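PDB 4XWW: DR2417 from Deinococcus radiodurans, which degrades RNA as a metal-dependent 5'-3' exoribonuclease of the metallo-beta-lactamase superfamily and probably takes part in rRNA maturation and mRNA turnover. Local coordinates for residues P65-L70 / F97-R102; G91-I96 / A113-K118; L171-F176 / A388-L393; N254-A259 / R264-E269. All blocks are in the same frame, centred on the assembly; numbering follows the deposited sequence. Where two conformers were deposited one is given.

Interaction 1: residues P65-L70 / F97-R102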
loop_
_atom_site.group_PDB
_atom_site.type_symbol
_atom_site.label_atom_id
_atom_site.label_comp_id
_atom_site.label_asym_id
_atom_site.label_seq_id
_atom_site.Cartn_x
_atom_site.Cartn_y
_atom_site.Cartn_z
ATOM N N PRO A 65 20.918 -10.611 2.739
ATOM C CA PRO A 65 21.879 -9.645 3.279
ATOM C C PRO A 65 23.213 -9.665 2.567
ATOM O O PRO A 65 23.645 -10.715 2.083
ATOM C CB PRO A 65 22.058 -10.088 4.747
ATOM C CG PRO A 65 21.019 -11.120 5.008
ATOM C CD PRO A 65 20.658 -11.718 3.672
ATOM N N ARG A 66 23.855 -8.504 2.496
ATOM C CA ARG A 66 25.264 -8.429 2.128
ATOM C C ARG A 66 26.083 -9.106 3.211
ATOM O O ARG A 66 25.911 -8.808 4.384
ATOM C CB ARG A 66 25.709 -6.974 1.956
ATOM C CG ARG A 66 25.400 -6.374 0.578
ATOM C CD ARG A 66 26.681 -5.837 -0.075
ATOM N NE ARG A 66 26.935 -4.460 0.334
ATOM C CZ ARG A 66 28.133 -3.888 0.380
ATOM N NH1 ARG A 66 28.241 -2.625 0.770
ATOM N NH2 ARG A 66 29.220 -4.568 0.045
ATOM N N ILE A 67 26.981 -10.006 2.826
ATOM C CA ILE A 67 27.764 -10.729 3.825
ATOM C C ILE A 67 29.252 -10.473 3.673
ATOM O O ILE A 67 30.073 -11.296 4.105
ATOM C CB ILE A 67 27.501 -12.254 3.781
ATOM C CG1 ILE A 67 27.801 -12.826 2.395
ATOM C CG2 ILE A 67 26.072 -12.567 4.245
ATOM C CD1 ILE A 67 27.919 -14.350 2.384
ATOM N N ASP A 68 29.599 -9.326 3.080
ATOM C CA ASP A 68 30.999 -8.903 2.963
ATOM C C ASP A 68 31.769 -9.141 4.255
ATOM O O ASP A 68 32.901 -9.637 4.234
ATOM C CB ASP A 68 31.107 -7.419 2.606
ATOM C CG ASP A 68 30.355 -7.058 1.345
ATOM O OD1 ASP A 68 29.212 -7.527 1.176
ATOM O OD2 ASP A 68 30.905 -6.292 0.525
ATOM N N TYR A 69 31.158 -8.778 5.380
ATOM C CA TYR A 69 31.836 -8.915 6.668
ATOM C C TYR A 69 32.185 -10.370 6.976
ATOM O O TYR A 69 33.303 -10.665 7.401
ATOM C CB TYR A 69 30.982 -8.337 7.799
ATOM C CG TYR A 69 31.667 -8.410 9.150
ATOM C CD1 TYR A 69 32.541 -7.414 9.568
ATOM C CD2 TYR A 69 31.447 -9.483 10.000
ATOM C CE1 TYR A 69 33.174 -7.492 10.802
ATOM C CE2 TYR A 69 32.052 -9.561 11.220
ATOM C CZ TYR A 69 32.914 -8.569 11.625
ATOM O OH TYR A 69 33.533 -8.676 12.855
ATOM N N LEU A 70 31.229 -11.272 6.765
ATOM C CA LEU A 70 31.435 -12.694 7.053
ATOM C C LEU A 70 32.472 -13.316 6.137
ATOM O O LEU A 70 33.230 -14.192 6.553
ATOM C CB LEU A 70 30.109 -13.460 6.945
ATOM C CG LEU A 70 29.040 -13.006 7.940
ATOM C CD1 LEU A 70 27.760 -13.827 7.818
ATOM C CD2 LEU A 70 29.602 -13.115 9.331
ATOM N N PHE A 97 25.054 -19.748 3.152
ATOM C CA PHE A 97 25.847 -20.957 3.428
ATOM C C PHE A 97 26.678 -21.395 2.214
ATOM O O PHE A 97 27.751 -21.964 2.377
ATOM C CB PHE A 97 24.963 -22.133 3.879
ATOM C CG PHE A 97 24.426 -22.011 5.289
ATOM C CD1 PHE A 97 24.966 -21.103 6.191
ATOM C CD2 PHE A 97 23.387 -22.828 5.713
ATOM C CE1 PHE A 97 24.468 -21.001 7.489
ATOM C CE2 PHE A 97 22.877 -22.732 7.010
ATOM C CZ PHE A 97 23.426 -21.819 7.902
ATOM N N ALA A 98 26.195 -21.129 1.000
ATOM C CA ALA A 98 26.925 -21.545 -0.203
ATOM C C ALA A 98 28.268 -20.829 -0.338
ATOM O O ALA A 98 29.184 -21.335 -0.992
ATOM C CB ALA A 98 26.082 -21.314 -1.450
ATOM N N ARG A 99 28.392 -19.668 0.296
ATOM C CA ARG A 99 29.591 -18.852 0.141
ATOM C C ARG A 99 30.547 -18.925 1.340
ATOM O O ARG A 99 31.599 -18.288 1.334
ATOM C CB ARG A 99 29.189 -17.398 -0.117
ATOM C CG ARG A 99 28.288 -17.223 -1.335
ATOM C CD ARG A 99 28.317 -15.787 -1.832
ATOM N NE ARG A 99 29.674 -15.388 -2.199
ATOM C CZ ARG A 99 30.045 -14.141 -2.477
ATOM N NH1 ARG A 99 29.159 -13.155 -2.428
ATOM N NH2 ARG A 99 31.307 -13.882 -2.796
ATOM N N LEU A 100 30.193 -19.709 2.357
ATOM C CA LEU A 100 30.991 -19.787 3.585
ATOM C C LEU A 100 31.400 -21.218 3.961
ATOM O O LEU A 100 30.831 -22.187 3.468
ATOM C CB LEU A 100 30.207 -19.137 4.736
ATOM C CG LEU A 100 29.998 -17.616 4.636
ATOM C CD1 LEU A 100 29.003 -17.141 5.688
ATOM C CD2 LEU A 100 31.317 -16.855 4.767
ATOM N N PRO A 101 32.410 -21.356 4.842
ATOM C CA PRO A 101 32.805 -22.681 5.332
ATOM C C PRO A 101 31.664 -23.429 6.019
ATOM O O PRO A 101 30.769 -22.796 6.585
ATOM C CB PRO A 101 33.899 -22.364 6.358
ATOM C CG PRO A 101 34.484 -21.087 5.884
ATOM C CD PRO A 101 33.316 -20.310 5.356
ATOM N N ARG A 102 31.685 -24.755 5.964
ATOM C CA ARG A 102 30.714 -25.537 6.722
ATOM C C ARG A 102 31.044 -25.423 8.212
ATOM O O ARG A 102 32.143 -25.755 8.640
ATOM C CB ARG A 102 30.716 -26.992 6.273
ATOM C CG ARG A 102 30.275 -27.185 4.830
ATOM C CD ARG A 102 28.932 -26.521 4.565
ATOM N NE ARG A 102 28.386 -26.897 3.268
ATOM C CZ ARG A 102 28.505 -26.162 2.169
ATOM N NH1 ARG A 102 29.150 -25.003 2.209
ATOM N NH2 ARG A 102 27.972 -26.589 1.031
#
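Leu100 lays its two methyls against Leu70, and this pair is the tightly packed half of the contact. Its CD1 fits against the root of the other leucine, 4.0 Å from Leu70 CB, and its CD2 reaches the backbone at 3.7 Å from Leu70 O. The two side chains meet at about a right angle, which suits branched leucines: one fork can close on both the side chain and the main chain of its neighbour. A type I turn from Phe97 to Leu100 brings Leu100 to this position. The other half is looser. With CG1 of Ile67 between its backbone N and carbonyl carbon (chi1 57°), CD1 extends across to Arg99 CB at 4.1 Å, but it only skirts Leu100. Arg99 lends just the root of its chain to the apolar patch; the rest lies on the solvent side, where its NH1 stays 6.7 Å from Asp68 OD1, too far for contact. Asp68 forms a salt bridge with Arg66 within its own segment. Leu71 of helix 68-72 touches both Arg99 and Leu100, Leu70 rests on Val36 of strand 34-39, and Phe97, closing helix 93-97, meets Trp80 of strand 77-82 edge-to-face.

Interaction 2: residues G91-I96 / A113-K118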
loop_
_atom_site.group_PDB
_atom_site.type_symbol
_atom_site.label_atom_id
_atom_site.label_comp_id
_atom_site.label_asym_id
_atom_site.label_seq_id
_atom_site.Cartn_x
_atom_site.Cartn_y
_atom_site.Cartn_z
ATOM N N GLY A 91 15.442 -17.576 5.379
ATOM C CA GLY A 91 15.323 -17.551 3.930
ATOM C C GLY A 91 16.575 -17.219 3.143
ATOM O O GLY A 91 16.670 -17.549 1.959
ATOM N N GLY A 92 17.531 -16.566 3.790
ATOM C CA GLY A 92 18.794 -16.253 3.147
ATOM C C GLY A 92 19.877 -17.313 3.278
ATOM O O GLY A 92 20.935 -17.189 2.682
ATOM N N LEU A 93 19.626 -18.356 4.061
ATOM C CA LEU A 93 20.672 -19.344 4.344
ATOM C C LEU A 93 21.237 -20.086 3.108
ATOM O O LEU A 93 22.447 -20.317 3.042
ATOM C CB LEU A 93 20.157 -20.345 5.390
ATOM C CG LEU A 93 19.889 -19.675 6.745
ATOM C CD1 LEU A 93 19.256 -20.614 7.754
ATOM C CD2 LEU A 93 21.179 -19.074 7.324
ATOM N N PRO A 94 20.391 -20.444 2.119
ATOM C CA PRO A 94 20.954 -21.053 0.904
ATOM C C PRO A 94 22.012 -20.174 0.237
ATOM O O PRO A 94 23.061 -20.656 -0.189
ATOM C CB PRO A 94 19.731 -21.196 -0.011
ATOM C CG PRO A 94 18.590 -21.285 0.908
ATOM C CD PRO A 94 18.915 -20.393 2.060
ATOM N N TYR A 95 21.730 -18.879 0.175
ATOM C CA TYR A 95 22.646 -17.917 -0.430
ATOM C C TYR A 95 23.887 -17.678 0.427
ATOM O O TYR A 95 25.003 -17.618 -0.089
ATOM C CB TYR A 95 21.906 -16.603 -0.686
ATOM C CG TYR A 95 20.633 -16.822 -1.473
ATOM C CD1 TYR A 95 19.430 -17.093 -0.825
ATOM C CD2 TYR A 95 20.640 -16.804 -2.866
ATOM C CE1 TYR A 95 18.266 -17.310 -1.545
ATOM C CE2 TYR A 95 19.480 -17.023 -3.590
ATOM C CZ TYR A 95 18.297 -17.274 -2.924
ATOM O OH TYR A 95 17.138 -17.489 -3.634
ATOM N N ILE A 96 23.688 -17.570 1.735
ATOM C CA ILE A 96 24.782 -17.341 2.677
ATOM C C ILE A 96 25.661 -18.597 2.858
ATOM O O ILE A 96 26.892 -18.519 2.720
ATOM C CB ILE A 96 24.224 -16.859 4.055
ATOM C CG1 ILE A 96 23.482 -15.519 3.903
ATOM C CG2 ILE A 96 25.355 -16.797 5.106
ATOM C CD1 ILE A 96 22.567 -15.165 5.055
ATOM N N ALA A 113 14.056 -28.798 10.064
ATOM C CA ALA A 113 13.348 -29.510 9.005
ATOM C C ALA A 113 13.093 -28.558 7.822
ATOM O O ALA A 113 13.283 -28.928 6.654
ATOM C CB ALA A 113 12.047 -30.097 9.523
ATOM N N LEU A 114 12.688 -27.331 8.135
ATOM C CA LEU A 114 12.437 -26.330 7.103
ATOM C C LEU A 114 13.732 -25.933 6.383
ATOM O O LEU A 114 13.757 -25.819 5.154
ATOM C CB LEU A 114 11.744 -25.113 7.717
ATOM C CG LEU A 114 10.326 -25.369 8.269
ATOM C CD1 LEU A 114 9.801 -24.167 9.067
ATOM C CD2 LEU A 114 9.352 -25.689 7.144
ATOM N N VAL A 115 14.813 -25.759 7.138
ATOM C CA VAL A 115 16.093 -25.401 6.535
ATOM C C VAL A 115 16.621 -26.548 5.683
ATOM O O VAL A 115 17.098 -26.328 4.570
ATOM C CB VAL A 115 17.130 -24.998 7.612
ATOM C CG1 VAL A 115 18.544 -24.980 7.051
ATOM C CG2 VAL A 115 16.759 -23.632 8.185
ATOM N N ARG A 116 16.514 -27.773 6.201
ATOM C CA ARG A 116 16.985 -28.955 5.501
ATOM C C ARG A 116 16.321 -29.071 4.133
ATOM O O ARG A 116 16.980 -29.358 3.132
ATOM C CB ARG A 116 16.712 -30.210 6.349
ATOM C CG ARG A 116 17.636 -31.371 6.133
ATOM C CD ARG A 116 17.286 -32.519 7.097
ATOM N NE ARG A 116 17.982 -32.400 8.376
ATOM C CZ ARG A 116 17.391 -32.240 9.556
ATOM N NH1 ARG A 116 16.067 -32.181 9.649
ATOM N NH2 ARG A 116 18.134 -32.148 10.653
ATOM N N GLU A 117 15.013 -28.840 4.090
ATOM C CA GLU A 117 14.279 -28.904 2.833
ATOM C C GLU A 117 14.708 -27.784 1.885
ATOM O O GLU A 117 14.847 -27.986 0.675
ATOM C CB GLU A 117 12.777 -28.826 3.093
ATOM C CG GLU A 117 11.941 -29.300 1.933
ATOM C CD GLU A 117 10.570 -28.672 1.916
ATOM O OE1 GLU A 117 10.009 -28.513 0.810
ATOM O OE2 GLU A 117 10.056 -28.331 3.006
ATOM N N LYS A 118 14.911 -26.603 2.452
ATOM C CA LYS A 118 15.363 -25.435 1.709
ATOM C C LYS A 118 16.714 -25.705 1.064
ATOM O O LYS A 118 16.903 -25.461 -0.126
ATOM C CB LYS A 118 15.432 -24.229 2.652
ATOM C CG LYS A 118 15.531 -22.862 1.996
ATOM C CD LYS A 118 15.395 -21.739 3.034
ATOM C CE LYS A 118 13.933 -21.436 3.362
ATOM N NZ LYS A 118 13.270 -20.660 2.271
HETATM O O HOH W 1 14.831 -19.261 0.589
#
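Pro94 and Lys118 make the closest apolar approach between the two helices, with Lys118 CG 3.6 Å from Pro94 CG. The next methylene continues along the ring, Lys118 CD lying 3.9 Å from Pro94 CD, so the aliphatic part of the lysine crosses obliquely over CG and CD of the proline ring. Proline suits the first turn of a helix, where its nitrogen has no helical bond to give, and here its compact ring also serves as a packing surface. Beside it, Leu93 CD1 meets Val115 CG2 at 3.9 Å, the two side chains crossing at about a right angle.

The lysine leaves its helix with CG anti to the backbone N (chi1 -165°), and the bends at chi3 (-83°) and chi4 then turn the amino group aside, next to Gly91. NZ lies 4.1 Å from Gly91 CA. One water joins the segments here: it receives a bond from Lys118 NZ at 2.7 Å and donates one to Gly91 O at 2.9 Å. Farther out, Leu82 of strand 77-82 supports both Leu93 and Val115, while Ile90 packs against Val115 and Lys118.

Glu87 completes the setting through a salt bridge from its OE2 to Lys118 NZ. It belongs to the HxHxDH motif of the superfamily, between zinc ligands His86 and Asp88. The lysine thus combines aliphatic methylenes for the helix interface with an ammonium group that meets a water and carries a charge probably balanced by Glu87 OE2, right next to the metal-binding motif.

Interaction 3: residues L171-F176 / A388-L393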
loop_
_atom_site.group_PDB
_atom_site.type_symbol
_atom_site.label_atom_id
_atom_site.label_comp_id
_atom_site.label_asym_id
_atom_site.label_seq_id
_atom_site.Cartn_x
_atom_site.Cartn_y
_atom_site.Cartn_z
ATOM N N LEU A 171 20.773 -11.370 26.621
ATOM C CA LEU A 171 19.516 -12.073 26.396
ATOM C C LEU A 171 18.858 -11.564 25.131
ATOM O O LEU A 171 18.597 -10.376 24.998
ATOM C CB LEU A 171 18.557 -11.909 27.577
ATOM C CG LEU A 171 17.358 -12.874 27.521
ATOM C CD1 LEU A 171 17.027 -13.351 28.935
ATOM C CD2 LEU A 171 16.137 -12.236 26.875
ATOM N N HIS A 172 18.611 -12.474 24.199
ATOM C CA HIS A 172 17.926 -12.131 22.955
ATOM C C HIS A 172 16.560 -12.804 23.017
ATOM O O HIS A 172 16.478 -14.017 23.137
ATOM C CB HIS A 172 18.756 -12.606 21.757
ATOM C CG HIS A 172 18.241 -12.141 20.428
ATOM N ND1 HIS A 172 18.994 -12.228 19.274
ATOM C CD2 HIS A 172 17.065 -11.581 20.070
ATOM C CE1 HIS A 172 18.293 -11.748 18.260
ATOM N NE2 HIS A 172 17.120 -11.349 18.714
ATOM N N THR A 173 15.483 -12.021 22.966
ATOM C CA THR A 173 14.138 -12.580 23.105
ATOM C C THR A 173 13.752 -13.480 21.929
ATOM O O THR A 173 12.851 -14.286 22.041
ATOM C CB THR A 173 13.064 -11.480 23.216
ATOM O OG1 THR A 173 13.064 -10.680 22.027
ATOM C CG2 THR A 173 13.299 -10.610 24.430
ATOM N N GLY A 174 14.446 -13.318 20.809
ATOM C CA GLY A 174 13.943 -13.774 19.525
ATOM C C GLY A 174 12.695 -12.994 19.174
ATOM O O GLY A 174 12.342 -12.011 19.818
ATOM N N ASP A 175 12.034 -13.442 18.122
ATOM C CA ASP A 175 10.702 -12.931 17.791
ATOM C C ASP A 175 9.728 -13.605 18.737
ATOM O O ASP A 175 9.787 -14.831 18.915
ATOM C CB ASP A 175 10.372 -13.229 16.328
ATOM N N PHE A 176 8.852 -12.834 19.384
ATOM C CA PHE A 176 7.986 -13.419 20.405
ATOM C C PHE A 176 6.714 -12.652 20.697
ATOM O O PHE A 176 6.624 -11.450 20.449
ATOM C CB PHE A 176 8.739 -13.564 21.737
ATOM C CG PHE A 176 8.820 -12.277 22.535
ATOM C CD1 PHE A 176 9.733 -11.295 22.190
ATOM C CD2 PHE A 176 7.985 -12.056 23.625
ATOM C CE1 PHE A 176 9.831 -10.107 22.930
ATOM C CE2 PHE A 176 8.079 -10.880 24.385
ATOM C CZ PHE A 176 8.992 -9.892 24.024
ATOM N N ALA A 388 7.031 -4.748 27.956
ATOM C CA ALA A 388 7.336 -4.247 29.305
ATOM C C ALA A 388 7.641 -5.382 30.287
ATOM O O ALA A 388 8.532 -5.279 31.139
ATOM C CB ALA A 388 6.189 -3.412 29.821
ATOM N N THR A 389 6.903 -6.475 30.165
ATOM C CA THR A 389 7.114 -7.618 31.031
ATOM C C THR A 389 8.555 -8.126 30.896
ATOM O O THR A 389 9.248 -8.363 31.894
ATOM C CB THR A 389 6.122 -8.746 30.713
ATOM O OG1 THR A 389 4.831 -8.389 31.218
ATOM C CG2 THR A 389 6.560 -10.061 31.376
ATOM N N ILE A 390 9.024 -8.242 29.659
ATOM C CA ILE A 390 10.393 -8.682 29.426
ATOM C C ILE A 390 11.428 -7.692 29.970
ATOM O O ILE A 390 12.402 -8.086 30.637
ATOM C CB ILE A 390 10.645 -8.921 27.940
ATOM C CG1 ILE A 390 9.667 -9.989 27.414
ATOM C CG2 ILE A 390 12.144 -9.295 27.711
ATOM C CD1 ILE A 390 9.704 -11.298 28.213
ATOM N N LEU A 391 11.227 -6.407 29.689
ATOM C CA LEU A 391 12.108 -5.368 30.222
ATOM C C LEU A 391 12.114 -5.372 31.751
ATOM O O LEU A 391 13.167 -5.207 32.355
ATOM C CB LEU A 391 11.694 -3.983 29.681
ATOM C CG LEU A 391 12.167 -3.680 28.252
ATOM C CD1 LEU A 391 11.211 -2.762 27.522
ATOM C CD2 LEU A 391 13.564 -3.060 28.284
ATOM N N ASN A 392 10.963 -5.593 32.380
ATOM C CA ASN A 392 10.894 -5.600 33.845
ATOM C C ASN A 392 11.528 -6.846 34.460
ATOM O O ASN A 392 12.118 -6.782 35.537
ATOM C CB ASN A 392 9.437 -5.486 34.328
ATOM C CG ASN A 392 8.856 -4.077 34.168
ATOM O OD1 ASN A 392 9.578 -3.077 34.202
ATOM N ND2 ASN A 392 7.541 -4.002 33.996
ATOM N N LEU A 393 11.392 -7.977 33.780
ATOM C CA LEU A 393 11.937 -9.235 34.280
ATOM C C LEU A 393 13.461 -9.307 34.125
ATOM O O LEU A 393 14.153 -9.850 34.985
ATOM C CB LEU A 393 11.280 -10.409 33.549
ATOM C CG LEU A 393 9.862 -10.779 33.966
ATOM C CD1 LEU A 393 9.358 -11.909 33.089
ATOM C CD2 LEU A 393 9.844 -11.225 35.454
#
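Thr173 OG1 is held by several groups while the methyl of the same residue packs on Ile390. The hydroxyl donates to Gly174 O at 2.7 Å, approaching in the carbonyl plane on a lone pair with a C=O...donor angle of 139°. Asp209 N gives it a weak hydrogen bond, and Ile207 O lies at weak hydrogen-bonding distance as an alternative acceptor. Because OG1 sits between the backbone N and the carbonyl carbon (chi1 61°), CG2 is left to face the helix, 3.7 Å from Ile390 CG2. A threonine suits this place, serving a polar loop with one branch and an apolar helix with the other.

The segment is the turn that leaves strand 168-172 at the metal edge of the metallo-beta-lactamase fold. It carries Asp175, which ligates both zinc ions in a crystal structure of this protein, although its carboxylate is not modelled here. Gly174, with positive phi, allows the chain to swing round just before that aspartate.

Beyond it, Phe176 returns toward helix 384-394, and its ring and Ile390 approach from opposite directions. Ile390 CG1 meets the end of the ring obliquely, 3.5 Å from Phe176 CZ and equally far from Phe176 CE2, a snug fit of beta-branched chain and aromatic. Gly174 O lies at the edge of the same ring, in its plane. The backbone of Phe176 is fixed by a hydrogen bond from its N to Asp209 OD2, the predicted proton donor, and by main-chain bonding with Ala382. Leu192 of helix 192-201 covers Ile390 in turn.

Interaction 4: residues N254-A259 / R264-E269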
loop_
_atom_site.group_PDB
_atom_site.type_symbol
_atom_site.label_atom_id
_atom_site.label_comp_id
_atom_site.label_asym_id
_atom_site.label_seq_id
_atom_site.Cartn_x
_atom_site.Cartn_y
_atom_site.Cartn_z
ATOM N N ASN A 254 -5.491 -25.740 15.575
ATOM C CA ASN A 254 -6.735 -25.422 16.275
ATOM C C ASN A 254 -7.936 -25.450 15.325
ATOM O O ASN A 254 -9.025 -25.865 15.712
ATOM C CB ASN A 254 -6.613 -24.067 16.980
ATOM C CG ASN A 254 -5.634 -24.103 18.151
ATOM O OD1 ASN A 254 -5.398 -25.158 18.755
ATOM N ND2 ASN A 254 -5.087 -22.943 18.496
ATOM N N ILE A 255 -7.724 -25.068 14.070
ATOM C CA ILE A 255 -8.787 -25.159 13.073
ATOM C C ILE A 255 -9.107 -26.631 12.751
ATOM O O ILE A 255 -10.271 -26.998 12.586
ATOM C CB ILE A 255 -8.406 -24.386 11.791
ATOM C CG1 ILE A 255 -8.359 -22.883 12.103
ATOM C CG2 ILE A 255 -9.339 -24.754 10.620
ATOM C CD1 ILE A 255 -7.541 -22.102 11.092
ATOM N N LEU A 256 -8.082 -27.472 12.674
ATOM C CA LEU A 256 -8.319 -28.900 12.441
ATOM C C LEU A 256 -9.194 -29.478 13.543
ATOM O O LEU A 256 -10.141 -30.224 13.283
ATOM C CB LEU A 256 -7.006 -29.680 12.360
ATOM C CG LEU A 256 -6.021 -29.201 11.295
ATOM C CD1 LEU A 256 -4.805 -30.156 11.235
ATOM C CD2 LEU A 256 -6.678 -29.064 9.930
ATOM N N ASP A 257 -8.889 -29.101 14.779
ATOM C CA ASP A 257 -9.623 -29.658 15.902
ATOM C C ASP A 257 -11.055 -29.130 15.962
ATOM O O ASP A 257 -11.984 -29.900 16.189
ATOM C CB ASP A 257 -8.880 -29.387 17.207
ATOM C CG ASP A 257 -7.613 -30.237 17.341
ATOM O OD1 ASP A 257 -7.624 -31.415 16.921
ATOM O OD2 ASP A 257 -6.597 -29.716 17.833
ATOM N N LEU A 258 -11.257 -27.833 15.735
ATOM C CA LEU A 258 -12.632 -27.325 15.740
ATOM C C LEU A 258 -13.423 -27.862 14.558
ATOM O O LEU A 258 -14.626 -28.075 14.672
ATOM C CB LEU A 258 -12.673 -25.793 15.748
ATOM C CG LEU A 258 -12.274 -25.016 14.497
ATOM C CD1 LEU A 258 -13.473 -24.791 13.546
ATOM C CD2 LEU A 258 -11.642 -23.696 14.922
ATOM N N ALA A 259 -12.753 -28.099 13.433
ATOM C CA ALA A 259 -13.423 -28.679 12.267
ATOM C C ALA A 259 -13.989 -30.045 12.604
ATOM O O ALA A 259 -15.127 -30.365 12.265
ATOM C CB ALA A 259 -12.465 -28.781 11.083
ATOM N N ARG A 264 -16.915 -31.144 10.113
ATOM C CA ARG A 264 -16.359 -30.794 8.802
ATOM C C ARG A 264 -15.024 -31.503 8.528
ATOM O O ARG A 264 -14.171 -31.590 9.406
ATOM C CB ARG A 264 -16.163 -29.276 8.690
ATOM C CG ARG A 264 -17.459 -28.500 8.788
ATOM C CD ARG A 264 -17.211 -26.998 8.711
ATOM N NE ARG A 264 -18.464 -26.241 8.711
ATOM C CZ ARG A 264 -19.082 -25.788 7.621
ATOM N NH1 ARG A 264 -18.562 -26.002 6.416
ATOM N NH2 ARG A 264 -20.232 -25.111 7.731
ATOM N N ARG A 265 -14.848 -31.977 7.297
ATOM C CA ARG A 265 -13.567 -32.549 6.874
ATOM C C ARG A 265 -12.725 -31.454 6.247
ATOM O O ARG A 265 -13.266 -30.470 5.745
ATOM C CB ARG A 265 -13.765 -33.696 5.884
ATOM C CG ARG A 265 -14.605 -34.878 6.391
ATOM C CD ARG A 265 -13.949 -35.521 7.604
ATOM N NE ARG A 265 -12.630 -36.072 7.292
ATOM C CZ ARG A 265 -12.428 -37.313 6.847
ATOM N NH1 ARG A 265 -13.456 -38.143 6.655
ATOM N NH2 ARG A 265 -11.195 -37.729 6.587
ATOM N N VAL A 266 -11.406 -31.618 6.277
ATOM C CA VAL A 266 -10.512 -30.528 5.910
ATOM C C VAL A 266 -9.712 -30.836 4.644
ATOM O O VAL A 266 -9.197 -31.940 4.473
ATOM C CB VAL A 266 -9.555 -30.213 7.075
ATOM C CG1 VAL A 266 -8.576 -29.087 6.714
ATOM C CG2 VAL A 266 -10.368 -29.814 8.302
ATOM N N VAL A 267 -9.635 -29.847 3.758
ATOM C CA VAL A 267 -8.789 -29.925 2.572
ATOM C C VAL A 267 -7.702 -28.884 2.728
ATOM O O VAL A 267 -7.991 -27.709 2.969
ATOM C CB VAL A 267 -9.548 -29.632 1.252
ATOM C CG1 VAL A 267 -8.597 -29.720 0.059
ATOM C CG2 VAL A 267 -10.709 -30.583 1.042
ATOM N N MET A 268 -6.457 -29.313 2.599
ATOM C CA MET A 268 -5.339 -28.383 2.610
ATOM C C MET A 268 -5.041 -28.027 1.163
ATOM O O MET A 268 -4.738 -28.903 0.352
ATOM C CB MET A 268 -4.121 -28.995 3.308
ATOM C CG MET A 268 -4.372 -29.411 4.767
ATOM S SD MET A 268 -4.499 -28.042 5.943
ATOM C CE MET A 268 -2.757 -27.673 6.214
ATOM N N GLU A 269 -5.155 -26.746 0.833
ATOM C CA GLU A 269 -5.036 -26.303 -0.550
ATOM C C GLU A 269 -3.893 -25.319 -0.726
ATOM O O GLU A 269 -3.809 -24.319 -0.020
ATOM C CB GLU A 269 -6.335 -25.655 -1.027
ATOM C CG GLU A 269 -7.449 -26.614 -1.369
ATOM C CD GLU A 269 -7.343 -27.167 -2.780
ATOM O OE1 GLU A 269 -6.876 -26.449 -3.694
ATOM O OE2 GLU A 269 -7.742 -28.325 -2.968
#
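Leu256 and Val266 cross at about a right angle, the leucine lying across the fork of the valine. Its CD2 lies 3.7 Å from Val266 CG1 and 4.1 Å from Val266 CG2, so one methyl covers both branches. Val266 has CG1 anti to its backbone N (chi1 179°), a setting that turns CG1 toward Leu256 and CG2 toward Ala259, whose CB is 3.6 Å from Val266 CG2. Alanine suits that spot because a single methyl lets helix and strand come close. These residues belong to a beta-alpha-beta crossover of the beta-CASP domain: strand 240-243 leads into helix 249-261, which returns to strand 265-269 at the edge of a parallel sheet, with strand 306-310 lying between the two strands. Where the chain leaves the helix for the strand, Arg264 N donates to Ala259 O at 2.9 Å with an N-H...O angle of 164°, though the donor is tilted 31° from the carbonyl plane. The side chain of Arg264 runs the other way, extended from CG to NE, so its NH1 reaches and hydrogen-bonds the carbonyl of Val306 in strand 306-310 and that of Gly238 just before strand 240-243. Val309 of strand 306-310 packs against Val266.

How the interactions relate
All four contacts are mainly buried and apolar, but their polar margins differ. Interactions 1 and 2 lie in the same part of the metallo-beta-lactamase domain; interaction 2 uses the short helix 93-97 and interaction 1 the turn that follows it, and they touch where Ile67 CG2 meets Ile96 CG1 at 3.9 Å. The first has an arginine on its solvent side, away from the annotated sites; the second has a lysine beside the zinc motif, joined across by water. Interaction 3 packs segments far apart in sequence beside the metal site. Interaction 4, about 34 Å from it centre to centre, is a local helix-strand pairing in the beta-CASP domain and alone is spanned by a direct hydrogen bond.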